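PDB 3MOG: 3-hydroxyadipyl-CoA dehydrogenase from Escherichia coli, which catalyses the NAD-dependent oxidation of (3S)-3-hydroxyadipyl-CoA to 3-oxoadipyl-CoA, a step in the bacterial breakdown of phenylacetate. Local coordinates for residues V194-Y199 with F243-S248; I237-N242 with L263-L268; A202-E207 with E454-P459. All coordinates share one frame; numbering follows the deposited sequence. Where two conformers were deposited one is given.

Contact 1: residues V194-Y199 with F243-S248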
loop_
_atom_site.group_PDB
_atom_site.type_symbol
_atom_site.label_atom_id
_atom_site.label_comp_id
_atom_site.label_asym_id
_atom_site.label_seq_id
_atom_site.Cartn_x
_atom_site.Cartn_y
_atom_site.Cartn_z
ATOM N N VAL C 194 9.498 3.258 -16.803
ATOM C CA VAL C 194 9.212 2.080 -17.636
ATOM C C VAL C 194 10.250 0.966 -17.461
ATOM O O VAL C 194 9.906 -0.205 -17.546
ATOM C CB VAL C 194 9.015 2.483 -19.132
ATOM C CG1 VAL C 194 8.792 1.277 -20.054
ATOM C CG2 VAL C 194 7.870 3.456 -19.245
ATOM N N ALA C 195 11.497 1.335 -17.168
ATOM C CA ALA C 195 12.556 0.362 -16.887
ATOM C C ALA C 195 12.380 -0.442 -15.607
ATOM O O ALA C 195 12.987 -1.502 -15.470
ATOM C CB ALA C 195 13.922 1.053 -16.858
ATOM N N ARG C 196 11.587 0.060 -14.665
ATOM C CA ARG C 196 11.475 -0.576 -13.342
ATOM C C ARG C 196 11.229 -2.109 -13.329
ATOM O O ARG C 196 11.907 -2.820 -12.583
ATOM C CB ARG C 196 10.443 0.143 -12.460
ATOM C CG ARG C 196 10.857 1.507 -11.899
ATOM C CD ARG C 196 12.192 1.441 -11.135
ATOM N NE ARG C 196 13.301 1.949 -11.951
ATOM C CZ ARG C 196 14.586 1.814 -11.655
ATOM N NH1 ARG C 196 14.963 1.175 -10.550
ATOM N NH2 ARG C 196 15.501 2.325 -12.471
ATOM N N PRO C 197 10.284 -2.632 -14.155
ATOM C CA PRO C 197 10.108 -4.107 -14.057
ATOM C C PRO C 197 11.226 -4.955 -14.663
ATOM O O PRO C 197 11.273 -6.169 -14.431
ATOM C CB PRO C 197 8.779 -4.365 -14.766
ATOM C CG PRO C 197 8.514 -3.148 -15.574
ATOM C CD PRO C 197 9.173 -1.995 -14.901
ATOM N N TYR C 198 12.128 -4.328 -15.417
ATOM C CA TYR C 198 13.279 -5.054 -15.919
ATOM C C TYR C 198 14.123 -5.504 -14.724
ATOM O O TYR C 198 14.571 -6.650 -14.680
ATOM C CB TYR C 198 14.087 -4.222 -16.920
ATOM C CG TYR C 198 15.207 -4.992 -17.589
ATOM C CD1 TYR C 198 14.937 -6.148 -18.317
ATOM C CD2 TYR C 198 16.537 -4.554 -17.508
ATOM C CE1 TYR C 198 15.951 -6.868 -18.922
ATOM C CE2 TYR C 198 17.557 -5.262 -18.117
ATOM C CZ TYR C 198 17.254 -6.421 -18.818
ATOM O OH TYR C 198 18.240 -7.137 -19.423
ATOM N N TYR C 199 14.264 -4.626 -13.727
ATOM C CA TYR C 199 15.025 -4.960 -12.532
ATOM C C TYR C 199 14.227 -5.797 -11.559
ATOM O O TYR C 199 14.743 -6.769 -11.018
ATOM C CB TYR C 199 15.574 -3.704 -11.852
ATOM C CG TYR C 199 16.307 -2.822 -12.817
ATOM C CD1 TYR C 199 15.785 -1.577 -13.172
ATOM C CD2 TYR C 199 17.492 -3.244 -13.419
ATOM C CE1 TYR C 199 16.426 -0.763 -14.067
ATOM C CE2 TYR C 199 18.157 -2.424 -14.337
ATOM C CZ TYR C 199 17.611 -1.188 -14.652
ATOM O OH TYR C 199 18.230 -0.355 -15.549
ATOM N N PHE C 243 18.707 1.057 -6.489
ATOM C CA PHE C 243 17.753 0.865 -5.393
ATOM C C PHE C 243 17.135 2.189 -4.976
ATOM O O PHE C 243 15.961 2.229 -4.592
ATOM C CB PHE C 243 18.445 0.206 -4.188
ATOM C CG PHE C 243 17.530 -0.101 -3.014
ATOM C CD1 PHE C 243 16.639 -1.168 -3.066
ATOM C CD2 PHE C 243 17.619 0.634 -1.836
ATOM C CE1 PHE C 243 15.817 -1.489 -1.981
ATOM C CE2 PHE C 243 16.800 0.336 -0.729
ATOM C CZ PHE C 243 15.895 -0.726 -0.803
ATOM N N ALA C 244 17.925 3.261 -5.044
ATOM C CA ALA C 244 17.444 4.604 -4.683
ATOM C C ALA C 244 16.411 5.098 -5.689
ATOM O O ALA C 244 15.443 5.749 -5.305
ATOM C CB ALA C 244 18.608 5.610 -4.571
ATOM N N VAL C 245 16.623 4.784 -6.967
ATOM C CA VAL C 245 15.639 5.092 -8.014
ATOM C C VAL C 245 14.328 4.305 -7.798
ATOM O O VAL C 245 13.246 4.894 -7.769
ATOM C CB VAL C 245 16.234 4.910 -9.444
ATOM C CG1 VAL C 245 15.159 5.092 -10.498
ATOM C CG2 VAL C 245 17.398 5.914 -9.688
ATOM N N THR C 246 14.440 2.993 -7.597
ATOM C CA THR C 246 13.290 2.131 -7.297
ATOM C C THR C 246 12.452 2.652 -6.132
ATOM O O THR C 246 11.225 2.790 -6.253
ATOM C CB THR C 246 13.743 0.665 -7.014
ATOM O OG1 THR C 246 14.181 0.066 -8.226
ATOM C CG2 THR C 246 12.609 -0.209 -6.442
ATOM N N CYS C 247 13.118 2.959 -5.018
ATOM C CA CYS C 247 12.447 3.431 -3.806
ATOM C C CYS C 247 11.797 4.788 -4.014
ATOM O O CYS C 247 10.739 5.062 -3.449
ATOM C CB CYS C 247 13.436 3.506 -2.639
ATOM S SG CYS C 247 13.798 1.891 -1.897
ATOM N N SER C 248 12.421 5.614 -4.851
ATOM C CA SER C 248 11.945 6.957 -5.109
ATOM C C SER C 248 10.654 6.914 -5.936
ATOM O O SER C 248 9.688 7.591 -5.598
ATOM C CB SER C 248 13.046 7.800 -5.780
ATOM O OG SER C 248 12.523 8.918 -6.489
#

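Contact 2: residues I237-N242 with L263-L268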
loop_
_atom_site.group_PDB
_atom_site.type_symbol
_atom_site.label_atom_id
_atom_site.label_comp_id
_atom_site.label_asym_id
_atom_site.label_seq_id
_atom_site.Cartn_x
_atom_site.Cartn_y
_atom_site.Cartn_z
ATOM N N ILE C 237 25.539 -0.417 -12.453
ATOM C CA ILE C 237 24.975 0.895 -12.141
ATOM C C ILE C 237 25.358 1.227 -10.699
ATOM O O ILE C 237 25.664 2.377 -10.369
ATOM C CB ILE C 237 23.434 0.948 -12.372
ATOM C CG1 ILE C 237 23.113 0.937 -13.870
ATOM C CG2 ILE C 237 22.809 2.223 -11.768
ATOM C CD1 ILE C 237 21.632 0.745 -14.185
ATOM N N GLY C 238 25.376 0.203 -9.856
ATOM C CA GLY C 238 25.647 0.390 -8.440
ATOM C C GLY C 238 24.362 0.167 -7.689
ATOM O O GLY C 238 23.385 0.896 -7.896
ATOM N N GLN C 239 24.358 -0.855 -6.835
ATOM C CA GLN C 239 23.164 -1.258 -6.103
ATOM C C GLN C 239 22.524 -0.112 -5.344
ATOM O O GLN C 239 21.308 0.002 -5.340
ATOM C CB GLN C 239 23.450 -2.423 -5.148
ATOM C CG GLN C 239 23.946 -3.687 -5.841
ATOM C CD GLN C 239 22.896 -4.315 -6.724
ATOM O OE1 GLN C 239 21.701 -4.088 -6.547
ATOM N NE2 GLN C 239 23.337 -5.114 -7.690
ATOM N N ASP C 240 23.350 0.741 -4.738
ATOM C CA ASP C 240 22.870 1.937 -4.044
ATOM C C ASP C 240 22.080 2.882 -4.950
ATOM O O ASP C 240 21.039 3.384 -4.545
ATOM C CB ASP C 240 24.020 2.678 -3.333
ATOM C CG ASP C 240 25.149 3.112 -4.289
ATOM O OD1 ASP C 240 25.319 2.523 -5.383
ATOM O OD2 ASP C 240 25.876 4.057 -3.931
ATOM N N VAL C 241 22.566 3.092 -6.174
ATOM C CA VAL C 241 21.951 4.038 -7.114
ATOM C C VAL C 241 20.626 3.487 -7.660
ATOM O O VAL C 241 19.604 4.185 -7.643
ATOM C CB VAL C 241 22.926 4.408 -8.277
ATOM C CG1 VAL C 241 22.289 5.419 -9.248
ATOM C CG2 VAL C 241 24.251 4.972 -7.725
ATOM N N ASN C 242 20.643 2.226 -8.095
ATOM C CA ASN C 242 19.482 1.604 -8.729
ATOM C C ASN C 242 18.348 1.405 -7.728
ATOM O O ASN C 242 17.186 1.621 -8.068
ATOM C CB ASN C 242 19.909 0.325 -9.468
ATOM C CG ASN C 242 18.744 -0.490 -10.019
ATOM O OD1 ASN C 242 18.184 -1.342 -9.317
ATOM N ND2 ASN C 242 18.424 -0.290 -11.307
ATOM N N LEU C 263 13.733 -6.977 -0.790
ATOM C CA LEU C 263 14.564 -7.206 0.412
ATOM C C LEU C 263 15.941 -7.768 0.039
ATOM O O LEU C 263 16.897 -7.609 0.791
ATOM C CB LEU C 263 13.901 -8.153 1.419
ATOM C CG LEU C 263 12.594 -7.756 2.101
ATOM C CD1 LEU C 263 11.915 -9.038 2.521
ATOM C CD2 LEU C 263 12.772 -6.799 3.300
ATOM N N VAL C 264 16.028 -8.421 -1.121
ATOM C CA VAL C 264 17.291 -8.950 -1.622
ATOM C C VAL C 264 18.209 -7.814 -2.047
ATOM O O VAL C 264 19.405 -7.845 -1.750
ATOM C CB VAL C 264 17.091 -9.949 -2.793
ATOM C CG1 VAL C 264 18.434 -10.555 -3.230
ATOM C CG2 VAL C 264 16.134 -11.039 -2.386
ATOM N N GLN C 265 17.648 -6.802 -2.707
ATOM C CA GLN C 265 18.438 -5.632 -3.087
ATOM C C GLN C 265 18.795 -4.775 -1.881
ATOM O O GLN C 265 19.947 -4.366 -1.740
ATOM C CB GLN C 265 17.754 -4.784 -4.167
ATOM C CG GLN C 265 18.733 -3.815 -4.836
ATOM C CD GLN C 265 18.121 -2.980 -5.948
ATOM O OE1 GLN C 265 16.919 -2.710 -5.954
ATOM N NE2 GLN C 265 18.966 -2.530 -6.881
ATOM N N GLN C 266 17.805 -4.511 -1.030
ATOM C CA GLN C 266 18.004 -3.743 0.200
ATOM C C GLN C 266 19.158 -4.322 1.005
ATOM O O GLN C 266 20.036 -3.589 1.427
ATOM C CB GLN C 266 16.736 -3.731 1.079
ATOM C CG GLN C 266 16.873 -2.782 2.280
ATOM C CD GLN C 266 15.628 -2.631 3.121
ATOM O OE1 GLN C 266 15.103 -1.531 3.250
ATOM N NE2 GLN C 266 15.160 -3.724 3.720
ATOM N N GLU C 267 19.138 -5.640 1.204
ATOM C CA GLU C 267 20.203 -6.352 1.917
ATOM C C GLU C 267 21.593 -6.092 1.344
ATOM O O GLU C 267 22.542 -5.899 2.109
ATOM C CB GLU C 267 19.927 -7.859 1.948
ATOM C CG GLU C 267 20.740 -8.616 2.976
ATOM C CD GLU C 267 20.080 -8.674 4.346
ATOM O OE1 GLU C 267 19.368 -7.715 4.741
ATOM O OE2 GLU C 267 20.288 -9.698 5.031
ATOM N N LEU C 268 21.698 -6.069 0.010
ATOM C CA LEU C 268 22.967 -5.794 -0.662
ATOM C C LEU C 268 23.459 -4.359 -0.441
ATOM O O LEU C 268 24.670 -4.127 -0.322
ATOM C CB LEU C 268 22.888 -6.103 -2.164
ATOM C CG LEU C 268 22.731 -7.552 -2.667
ATOM C CD1 LEU C 268 22.766 -7.552 -4.195
ATOM C CD2 LEU C 268 23.793 -8.513 -2.119
HETATM O O HOH W 1 16.044 -2.134 -8.555
#

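Contact 3: residues A202-E207 with E454-P459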
loop_
_atom_site.group_PDB
_atom_site.type_symbol
_atom_site.label_atom_id
_atom_site.label_comp_id
_atom_site.label_asym_id
_atom_site.label_seq_id
_atom_site.Cartn_x
_atom_site.Cartn_y
_atom_site.Cartn_z
ATOM N N ALA C 202 13.573 -9.707 -12.072
ATOM C CA ALA C 202 14.799 -10.435 -11.707
ATOM C C ALA C 202 14.991 -10.638 -10.191
ATOM O O ALA C 202 15.290 -11.747 -9.749
ATOM C CB ALA C 202 15.965 -9.725 -12.253
ATOM N N TRP C 203 14.839 -9.579 -9.400
ATOM C CA TRP C 203 14.879 -9.724 -7.933
ATOM C C TRP C 203 13.862 -10.731 -7.383
ATOM O O TRP C 203 14.179 -11.505 -6.469
ATOM C CB TRP C 203 14.699 -8.377 -7.249
ATOM C CG TRP C 203 15.809 -7.396 -7.540
ATOM C CD1 TRP C 203 15.691 -6.179 -8.149
ATOM C CD2 TRP C 203 17.200 -7.548 -7.214
ATOM N NE1 TRP C 203 16.922 -5.564 -8.234
ATOM C CE2 TRP C 203 17.865 -6.385 -7.673
ATOM C CE3 TRP C 203 17.949 -8.551 -6.574
ATOM C CZ2 TRP C 203 19.245 -6.200 -7.520
ATOM C CZ3 TRP C 203 19.325 -8.363 -6.425
ATOM C CH2 TRP C 203 19.951 -7.192 -6.890
ATOM N N ARG C 204 12.656 -10.738 -7.952
ATOM C CA ARG C 204 11.634 -11.697 -7.542
ATOM C C ARG C 204 12.024 -13.130 -7.893
ATOM O O ARG C 204 11.849 -14.040 -7.078
ATOM C CB ARG C 204 10.287 -11.356 -8.153
ATOM C CG ARG C 204 9.484 -10.413 -7.285
ATOM C CD ARG C 204 8.155 -10.189 -7.904
ATOM N NE ARG C 204 7.239 -11.303 -7.686
ATOM C CZ ARG C 204 6.062 -11.170 -7.090
ATOM N NH1 ARG C 204 5.685 -9.976 -6.644
ATOM N NH2 ARG C 204 5.265 -12.220 -6.939
ATOM N N ALA C 205 12.570 -13.308 -9.094
ATOM C CA ALA C 205 13.069 -14.604 -9.547
ATOM C C ALA C 205 14.204 -15.060 -8.623
ATOM O O ALA C 205 14.188 -16.180 -8.126
ATOM C CB ALA C 205 13.534 -14.518 -11.013
ATOM N N LEU C 206 15.138 -14.148 -8.357
ATOM C CA LEU C 206 16.247 -14.374 -7.426
ATOM C C LEU C 206 15.814 -14.745 -6.005
ATOM O O LEU C 206 16.385 -15.662 -5.419
ATOM C CB LEU C 206 17.152 -13.149 -7.386
ATOM C CG LEU C 206 18.608 -13.310 -6.978
ATOM C CD1 LEU C 206 19.193 -14.646 -7.450
ATOM C CD2 LEU C 206 19.372 -12.153 -7.573
ATOM N N GLU C 207 14.793 -14.063 -5.476
ATOM C CA GLU C 207 14.307 -14.314 -4.111
ATOM C C GLU C 207 13.648 -15.677 -4.012
ATOM O O GLU C 207 13.631 -16.282 -2.943
ATOM C CB GLU C 207 13.323 -13.216 -3.660
ATOM C CG GLU C 207 13.000 -13.192 -2.153
ATOM C CD GLU C 207 12.255 -11.934 -1.696
ATOM O OE1 GLU C 207 11.825 -11.135 -2.551
ATOM O OE2 GLU C 207 12.104 -11.734 -0.472
ATOM N N GLU C 454 -1.992 -10.829 -7.050
ATOM C CA GLU C 454 -1.358 -9.552 -6.788
ATOM C C GLU C 454 -1.832 -8.525 -7.794
ATOM O O GLU C 454 -1.882 -8.789 -8.990
ATOM C CB GLU C 454 0.158 -9.672 -6.883
ATOM C CG GLU C 454 0.797 -10.418 -5.712
ATOM C CD GLU C 454 2.274 -10.659 -5.930
ATOM O OE1 GLU C 454 2.993 -9.720 -6.338
ATOM O OE2 GLU C 454 2.719 -11.792 -5.690
ATOM N N GLU C 455 -2.180 -7.359 -7.271
ATOM C CA GLU C 455 -2.477 -6.164 -8.046
ATOM C C GLU C 455 -1.296 -5.789 -8.945
ATOM O O GLU C 455 -1.473 -5.208 -9.983
ATOM C CB GLU C 455 -2.810 -5.033 -7.067
ATOM C CG GLU C 455 -2.890 -3.669 -7.650
ATOM C CD GLU C 455 -3.880 -2.771 -6.952
ATOM O OE1 GLU C 455 -4.022 -1.616 -7.406
ATOM O OE2 GLU C 455 -4.523 -3.209 -5.977
ATOM N N ARG C 456 -0.088 -6.169 -8.551
ATOM C CA ARG C 456 1.111 -5.969 -9.339
ATOM C C ARG C 456 1.010 -6.513 -10.788
ATOM O O ARG C 456 1.526 -5.908 -11.722
ATOM C CB ARG C 456 2.264 -6.650 -8.586
ATOM C CG ARG C 456 3.587 -6.602 -9.287
ATOM C CD ARG C 456 4.646 -7.362 -8.528
ATOM N NE ARG C 456 5.828 -7.511 -9.365
ATOM C CZ ARG C 456 6.763 -6.585 -9.521
ATOM N NH1 ARG C 456 6.677 -5.428 -8.879
ATOM N NH2 ARG C 456 7.792 -6.819 -10.324
ATOM N N TYR C 457 0.342 -7.650 -10.965
ATOM C CA TYR C 457 0.253 -8.274 -12.276
ATOM C C TYR C 457 -1.025 -7.916 -13.051
ATOM O O TYR C 457 -1.298 -8.525 -14.079
ATOM C CB TYR C 457 0.519 -9.799 -12.191
ATOM C CG TYR C 457 1.914 -10.054 -11.721
ATOM C CD1 TYR C 457 2.995 -9.855 -12.572
ATOM C CD2 TYR C 457 2.170 -10.420 -10.399
ATOM C CE1 TYR C 457 4.291 -10.030 -12.126
ATOM C CE2 TYR C 457 3.459 -10.610 -9.950
ATOM C CZ TYR C 457 4.516 -10.406 -10.808
ATOM O OH TYR C 457 5.802 -10.582 -10.351
ATOM N N ARG C 458 -1.779 -6.918 -12.569
ATOM C CA ARG C 458 -2.955 -6.437 -13.293
ATOM C C ARG C 458 -2.595 -5.954 -14.706
ATOM O O ARG C 458 -1.646 -5.183 -14.885
ATOM C CB ARG C 458 -3.718 -5.355 -12.501
ATOM C CG ARG C 458 -3.035 -3.967 -12.367
ATOM C CD ARG C 458 -3.469 -2.988 -13.449
ATOM N NE ARG C 458 -2.720 -1.734 -13.398
ATOM C CZ ARG C 458 -1.534 -1.559 -13.965
ATOM N NH1 ARG C 458 -0.968 -2.564 -14.610
ATOM N NH2 ARG C 458 -0.909 -0.392 -13.872
ATOM N N PRO C 459 -3.327 -6.445 -15.721
ATOM C CA PRO C 459 -3.267 -5.847 -17.053
ATOM C C PRO C 459 -3.837 -4.437 -16.958
ATOM O O PRO C 459 -4.885 -4.237 -16.304
ATOM C CB PRO C 459 -4.252 -6.688 -17.849
ATOM C CG PRO C 459 -4.378 -7.967 -17.097
ATOM C CD PRO C 459 -4.234 -7.607 -15.676
#

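Contact 1: residues V194-Y199 with F243-S248
R196 of helix 196-207 reaches over to V245 and T246 of helix 239-252 and carries this contact. Both helices belong to the first of two C-terminal domains of the 3-hydroxyacyl-CoA dehydrogenase family, and the chain between them is largely helical. The guanidinium meets T246 at its edge. R196 NH1 donates to T246 OG1 at 2.7 Å. The hydroxyl oxygen lies in the guanidinium plane; the bond is short, but bent, with an N-H...O angle of 138°.

The two faces are met by carbon. V245 CG1 sits over one face, 3.4 Å from R196 NH2. On the opposite face lies Y199 CD1, 3.7 Å above the guanidinium plane and offset toward the rim. The charged group thus lies between a methyl and Y199 CD1. The arginine chain gets there by folding: CG is anti to the carbonyl carbon (chi1 -73°), and further bends at chi2 and chi3 swing the head round to T246.

Backbone carbonyls hold the arginine further. R196 NE donates to the carbonyl of N192. The carbonyl of N242 takes weak bonds from both R196 NH1 and T246 OG1. Behind Y199, in the second shell, lie L233 and T234 of helix 230-237. With a leucine at R196, the T246 hydroxyl and the N192 carbonyl would probably lose this donor, and V245 would be left without its flat neighbour. F259 also packs on the arginine, whose CD passes 3.8 Å from T246 OG1.

Contact 2: residues I237-N242 with L263-L268
The side-chain amide of Q265 presents its NE2 to two carbonyl oxygens, Q239 OE1 and N242 OD1. Both acceptors lie close to the plane of the Q265 amide. Their own amides are turned well away from it, by 71° for Q239 and 51° for N242. Q265 NE2 donates to N242 OD1 at 2.8 Å, in the carbonyl plane and on a lone pair. Its bond to Q239 OE1 is longer, 3.2 Å, and the donor there is tilted out of the carbonyl plane. Both bonds are fairly straight, and together they grip one nitrogen and fix the rotation of the amide. Close by, W203 packs against both Q239 and Q265.

Q265 reaches helix 239-252 with CG anti to the backbone N (chi1 -164°) and an extended chain beyond it. Q239 instead bends at chi2. Its NE2 donates to D235 OD1 and T234 OG1, which leaves OE1 turned to Q265. L268 CD1 adds an apolar touch, 4.1 Å from Q239 CD.

The contact joins two helices, 239-252 and 263-270, of the first of the two helical C-terminal domains. G238 directly follows helix 230-237 and is the N-cap of helix 239-252. Its phi is positive, and a side chain there would collide with the preceding carbonyl oxygen. The G238 carbonyl accepts from N242 N at 3.1 Å.

A water lies between N242 OD1 and Q265 OE1. It donates to Q265 OE1 at 2.8 Å, but its distance to N242 OD1 is too short to be relied on. On helix 263-270, L268 packs on L159 of the second subunit, and E267 OE2 makes a weak hydrogen bond to T126 OG1 of that subunit.

Contact 3: residues A202-E207 with E454-P459
R204 and E454 meet head-on in a two-nitrogen salt bridge. R204 NH1 donates to E454 OE1 at 2.7 Å, on the syn lone pair, and E454 OE1 lies 20° out of the guanidinium plane of R204. R204 NH2 donates to E454 OE2 at 2.9 Å and is almost straight, at 176°. Only long side chains bridge the segments: the nearest CA atoms, of R204 and R456, are 12.1 Å apart.

Packing is tight on the side of R456 and Y457, which are buried. Y457 OH stands over one face of the R204 guanidinium, 3.1 Å from R204 NE, but the angle is too poor for a hydrogen bond. The ring is turned edge-on, its plane 86° from the guanidinium. Y457 OH has its partners in R392 and E201. R456 slides past R204 in the opposite direction, its CD 3.4 Å from R204 NH1. The like charges this brings together are probably eased by E454 on R204 and by E201, which forms a salt bridge with R456. R204 also makes a cation-pi contact with Y452.

The other side is looser: R204 and E454 are only partly buried. R458 of the second subunit packs on E454. The bridge ties helix 196-207 to the loop before helix 461-473, and so joins the two C-terminal domain copies of this 3-hydroxyacyl-CoA dehydrogenase chain.

Overall arrangement
Contacts 1 and 2 are buried and share helix 239-252. Contact 3 is only partly buried and lies about 17 Å, centre to centre, from contact 2. Helix 196-207 serves both contact 1 and contact 3, with an arginine in each facing a different neighbour. The chemistry follows the place. In contact 1 an arginine meets a neutral hydroxyl and a methyl of the other helix. In contact 2 neutral amides bind one another. Contact 3 uses full charges to link two domain copies. W203, in the segment of contact 3, also reaches L268 of contact 2. Contacts 2 and 3 touch the second subunit, and contact 3 the third as well.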